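Local structure of elicitor protein Hrip2 (Magnaporthe oryzae, 5FID) at residues A[40-43]-A[44-47]; A[54-57]-A[58-62]. The protein acts as a protein elicitor of the rice blast fungus, probably setting off defence responses in the plant that perceives it. The protein carries 1 engineered substitution. All blocks are in the same frame, centred on the assembly; numbering follows the deposited sequence.

Contact 1. Residues A[40-43]-A[44-47]; sequences FSED and FRKS
Glu42 and Arg45 form a salt bridge across the end of strand 39-43, their side chains crossing at about a right angle. The arginine approaches side-on and presents two nitrogens to a single carboxylate oxygen. Arg45 NE lies 3.1 Å from Glu42 OE1, with an N-H to oxygen angle of 154°, and Arg45 NH2 reaches the same Glu42 OE1 at 3.3 Å along a more bent path. A third, weak bond runs from Arg45 NE to Glu42 OE2 at 3.4 Å.

The two flat groups are not coplanar: carboxylate and guanidinium planes stand 58° apart. Glu42 OE1 lies close to the guanidinium plane, at its edge, yet both nitrogens come to this oxygen from above the carboxylate plane and from the same face. The pairing therefore differs from the flat, two-oxygen fork of a coplanar salt bridge. The torsions explain the meeting: Glu42 CG sits between the backbone N and the carbonyl carbon (chi1 69°) and the chain is extended beyond it, which places the carboxylate where Arg45 NE and NH2 meet OE1, while the Arg45 chain, extended from CG to NE, runs back alongside the strand end. On the way Arg45 CG passes 3.9 Å from Asp43 O.

Glu42 OE2 is also hydrogen-bonded to the hydroxyls of Tyr67 and Ser20, so both carboxylate oxygens have partners, which would probably stabilise the charged form of the glutamate. The Tyr67 hydroxyl also bonds Arg45 N, and the Tyr67 ring stacks on Phe44.

Strand 39-43 is, within this chain, an outermost strand of the mixed sheet, paired antiparallel with strand 5-10. Glu42 and Arg45 meet residues of strands 16-22 and 63-69 in the six-stranded sheet, tying the edge of one sheet to the other.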
loop_
_atom_site.group_PDB
_atom_site.type_symbol
_atom_site.label_atom_id
_atom_site.label_comp_id
_atom_site.label_asym_id
_atom_site.label_seq_id
_atom_site.Cartn_x
_atom_site.Cartn_y
_atom_site.Cartn_z
ATOM N N PHE A 40 -8.440 11.662 -19.039
ATOM C CA PHE A 40 -9.644 11.239 -18.341
ATOM C C PHE A 40 -9.553 11.687 -16.887
ATOM O O PHE A 40 -8.481 11.652 -16.285
ATOM C CB PHE A 40 -9.750 9.710 -18.390
ATOM C CG PHE A 40 -10.696 9.124 -17.365
ATOM C CD1 PHE A 40 -12.036 8.935 -17.667
ATOM C CD2 PHE A 40 -10.238 8.741 -16.113
ATOM C CE1 PHE A 40 -12.909 8.382 -16.725
ATOM C CE2 PHE A 40 -11.103 8.194 -15.174
ATOM C CZ PHE A 40 -12.437 8.016 -15.487
ATOM N N SER A 41 -10.671 12.085 -16.296
ATOM C CA SER A 41 -10.684 12.282 -14.850
ATOM C C SER A 41 -12.053 12.018 -14.259
ATOM O O SER A 41 -13.068 12.200 -14.927
ATOM C CB SER A 41 -10.207 13.687 -14.481
ATOM O OG SER A 41 -11.099 14.660 -14.975
ATOM N N GLU A 42 -12.077 11.585 -13.004
ATOM C CA GLU A 42 -13.338 11.459 -12.275
ATOM C C GLU A 42 -13.109 11.826 -10.822
ATOM O O GLU A 42 -12.002 11.685 -10.312
ATOM C CB GLU A 42 -13.885 10.028 -12.367
ATOM C CG GLU A 42 -13.066 8.981 -11.607
ATOM C CD GLU A 42 -13.761 7.624 -11.595
ATOM O OE1 GLU A 42 -14.750 7.464 -12.354
ATOM O OE2 GLU A 42 -13.342 6.719 -10.830
ATOM N N ASP A 43 -14.149 12.322 -10.157
ATOM C CA ASP A 43 -14.076 12.497 -8.717
ATOM C C ASP A 43 -13.895 11.145 -8.059
ATOM O O ASP A 43 -14.457 10.150 -8.527
ATOM C CB ASP A 43 -15.370 13.094 -8.176
ATOM C CG ASP A 43 -15.603 14.498 -8.643
ATOM O OD1 ASP A 43 -14.725 15.066 -9.329
ATOM O OD2 ASP A 43 -16.673 15.046 -8.301
ATOM N N PHE A 44 -13.137 11.116 -6.965
ATOM C CA PHE A 44 -12.997 9.908 -6.159
ATOM C C PHE A 44 -14.354 9.368 -5.749
ATOM O O PHE A 44 -15.176 10.084 -5.156
ATOM C CB PHE A 44 -12.208 10.203 -4.883
ATOM C CG PHE A 44 -10.779 9.749 -4.924
ATOM C CD1 PHE A 44 -10.075 9.717 -6.115
ATOM C CD2 PHE A 44 -10.141 9.353 -3.756
ATOM C CE1 PHE A 44 -8.750 9.301 -6.137
ATOM C CE2 PHE A 44 -8.823 8.927 -3.774
ATOM C CZ PHE A 44 -8.128 8.906 -4.964
ATOM N N ARG A 45 -14.584 8.095 -6.047
ATOM C CA ARG A 45 -15.807 7.441 -5.634
ATOM C C ARG A 45 -15.595 6.930 -4.230
ATOM O O ARG A 45 -14.536 6.389 -3.921
ATOM C CB ARG A 45 -16.155 6.307 -6.592
ATOM C CG ARG A 45 -16.484 6.811 -7.987
ATOM C CD ARG A 45 -16.508 5.692 -9.004
ATOM N NE ARG A 45 -16.711 6.237 -10.342
ATOM C CZ ARG A 45 -17.899 6.527 -10.857
ATOM N NH1 ARG A 45 -18.999 6.317 -10.151
ATOM N NH2 ARG A 45 -17.981 7.026 -12.082
ATOM N N LYS A 46 -16.601 7.139 -3.388
ATOM C CA LYS A 46 -16.536 6.819 -1.972
ATOM C C LYS A 46 -16.085 5.378 -1.758
ATOM O O LYS A 46 -15.214 5.105 -0.931
ATOM C CB LYS A 46 -17.921 7.043 -1.358
ATOM C CG LYS A 46 -17.997 6.933 0.150
ATOM C CD LYS A 46 -19.457 6.951 0.585
ATOM C CE LYS A 46 -20.251 5.903 -0.191
ATOM N NZ LYS A 46 -21.734 6.041 -0.051
ATOM N N SER A 47 -16.665 4.474 -2.539
ATOM C CA SER A 47 -16.401 3.039 -2.438
ATOM C C SER A 47 -15.083 2.597 -3.061
ATOM O O SER A 47 -14.675 1.450 -2.893
ATOM C CB SER A 47 -17.527 2.250 -3.116
ATOM O OG SER A 47 -17.547 2.446 -4.544
#

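Contact 2. Residues A[54-57]-A[58-62]; sequences SKTK and TLTSP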
loop_
_atom_site.group_PDB
_atom_site.type_symbol
_atom_site.label_atom_id
_atom_site.label_comp_id
_atom_site.label_asym_id
_atom_site.label_seq_id
_atom_site.Cartn_x
_atom_site.Cartn_y
_atom_site.Cartn_z
ATOM N N SER A 54 -7.562 0.656 -21.998
ATOM C CA SER A 54 -7.338 -0.290 -23.080
ATOM C C SER A 54 -7.184 0.466 -24.387
ATOM O O SER A 54 -7.469 1.654 -24.444
ATOM C CB SER A 54 -8.513 -1.269 -23.134
ATOM O OG SER A 54 -8.480 -2.083 -24.282
ATOM N N LYS A 55 -6.702 -0.208 -25.428
ATOM C CA LYS A 55 -6.648 0.411 -26.747
ATOM C C LYS A 55 -7.857 0.038 -27.603
ATOM O O LYS A 55 -7.933 0.414 -28.774
ATOM C CB LYS A 55 -5.357 0.031 -27.470
ATOM C CG LYS A 55 -4.113 0.666 -26.885
ATOM C CD LYS A 55 -2.895 0.178 -27.651
ATOM C CE LYS A 55 -1.630 0.668 -27.010
ATOM N NZ LYS A 55 -0.440 0.102 -27.699
ATOM N N THR A 56 -8.795 -0.713 -27.029
ATOM C CA THR A 56 -10.055 -0.999 -27.722
ATOM C C THR A 56 -11.254 -0.508 -26.930
ATOM O O THR A 56 -11.234 -0.467 -25.696
ATOM C CB THR A 56 -10.241 -2.508 -28.070
ATOM O OG1 THR A 56 -10.173 -3.296 -26.874
ATOM C CG2 THR A 56 -9.169 -2.963 -29.035
ATOM N N LYS A 57 -12.305 -0.145 -27.650
ATOM C CA LYS A 57 -13.532 0.317 -27.024
ATOM C C LYS A 57 -14.216 -0.781 -26.219
ATOM O O LYS A 57 -14.971 -0.503 -25.291
ATOM C CB LYS A 57 -14.489 0.868 -28.083
ATOM C CG LYS A 57 -15.430 1.905 -27.526
ATOM C CD LYS A 57 -16.206 2.615 -28.620
ATOM C CE LYS A 57 -17.017 3.764 -28.027
ATOM N NZ LYS A 57 -17.777 4.522 -29.064
ATOM N N THR A 58 -13.944 -2.035 -26.562
ATOM C CA THR A 58 -14.506 -3.144 -25.806
ATOM C C THR A 58 -13.724 -3.430 -24.523
ATOM O O THR A 58 -14.104 -4.318 -23.760
ATOM C CB THR A 58 -14.588 -4.425 -26.648
ATOM O OG1 THR A 58 -13.295 -4.715 -27.190
ATOM C CG2 THR A 58 -15.576 -4.240 -27.787
ATOM N N LEU A 59 -12.633 -2.690 -24.309
ATOM C CA LEU A 59 -11.822 -2.795 -23.088
ATOM C C LEU A 59 -11.206 -4.187 -22.919
ATOM O O LEU A 59 -11.087 -4.708 -21.801
ATOM C CB LEU A 59 -12.638 -2.403 -21.845
ATOM C CG LEU A 59 -13.265 -1.007 -21.847
ATOM C CD1 LEU A 59 -14.101 -0.778 -20.593
ATOM C CD2 LEU A 59 -12.183 0.044 -21.946
ATOM N N THR A 60 -10.803 -4.789 -24.037
ATOM C CA THR A 60 -10.244 -6.140 -24.016
ATOM C C THR A 60 -8.822 -6.132 -23.462
ATOM O O THR A 60 -8.015 -5.273 -23.820
ATOM C CB THR A 60 -10.247 -6.772 -25.414
ATOM O OG1 THR A 60 -11.603 -6.939 -25.844
ATOM C CG2 THR A 60 -9.574 -8.127 -25.386
ATOM N N SER A 61 -8.533 -7.088 -22.585
ATOM C CA SER A 61 -7.215 -7.216 -21.951
ATOM C C SER A 61 -6.664 -5.879 -21.469
ATOM O O SER A 61 -5.582 -5.459 -21.890
ATOM C CB SER A 61 -6.228 -7.883 -22.908
ATOM O OG SER A 61 -6.680 -9.188 -23.234
ATOM N N PRO A 62 -7.403 -5.207 -20.567
ATOM C CA PRO A 62 -7.005 -3.855 -20.181
ATOM C C PRO A 62 -5.993 -3.836 -19.040
ATOM O O PRO A 62 -5.896 -4.762 -18.225
ATOM C CB PRO A 62 -8.306 -3.267 -19.655
ATOM C CG PRO A 62 -8.954 -4.454 -18.970
ATOM C CD PRO A 62 -8.577 -5.667 -19.801
#
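The peptide carbonyl of Thr56 is a flat group met on its face: Leu59 N stands above the carbonyl plane, 62° out of it, and bonds Thr56 O at 3.0 Å. This closes a type I beta turn from Thr56 to Leu59.

Hydroxyls of Ser54, Thr56, Thr58 and Thr60 add further bonds round the turn. In Thr56, chi1 of 58° sets OG1 between the backbone N and the carbonyl carbon, where it accepts a hydrogen bond from Thr60 N, just past the turn, at 3.3 Å. The same Thr56 OG1 makes a weak bond with Thr58 OG1 at 3.4 Å, and Thr58 OG1 continues to Thr60 OG1 at 3.1 Å, making a chain of three threonine hydroxyls. Before the turn, Ser54 OG receives the Thr56 N-H almost straight (172°) at 3.1 Å, an ST turn, while Ser54 CB packs against Leu59 CA at 3.6 Å. Pro62 CB lies 4.0 Å from Ser54 CB, a plain carbon contact.

The loop joins two antiparallel neighbours of the six-stranded sheet, 49-54 and 63-69. Leu59 leans on Tyr17, Gln19 and Phe21 of the adjacent strand 16-22, and Pro62 touches Lys52 of strand 49-54.

Along the chain the two contacts come in series, with strand 49-54 between them: contact 1 ends in the loop that leads into this strand, and contact 2 begins at its last residue. Their centres are 20 Å apart and their nearest atoms about 10 Å, so they do not touch. Contact 1 starts on what is, within this chain, an edge strand of the mixed sheet, whereas contact 2 turns the chain back within the six-stranded sheet. Strand 16-22 is a shared neighbour, meeting Arg45 in contact 1 and Leu59 in contact 2. Together they describe how the chain passes from one sheet to the other and then reverses direction.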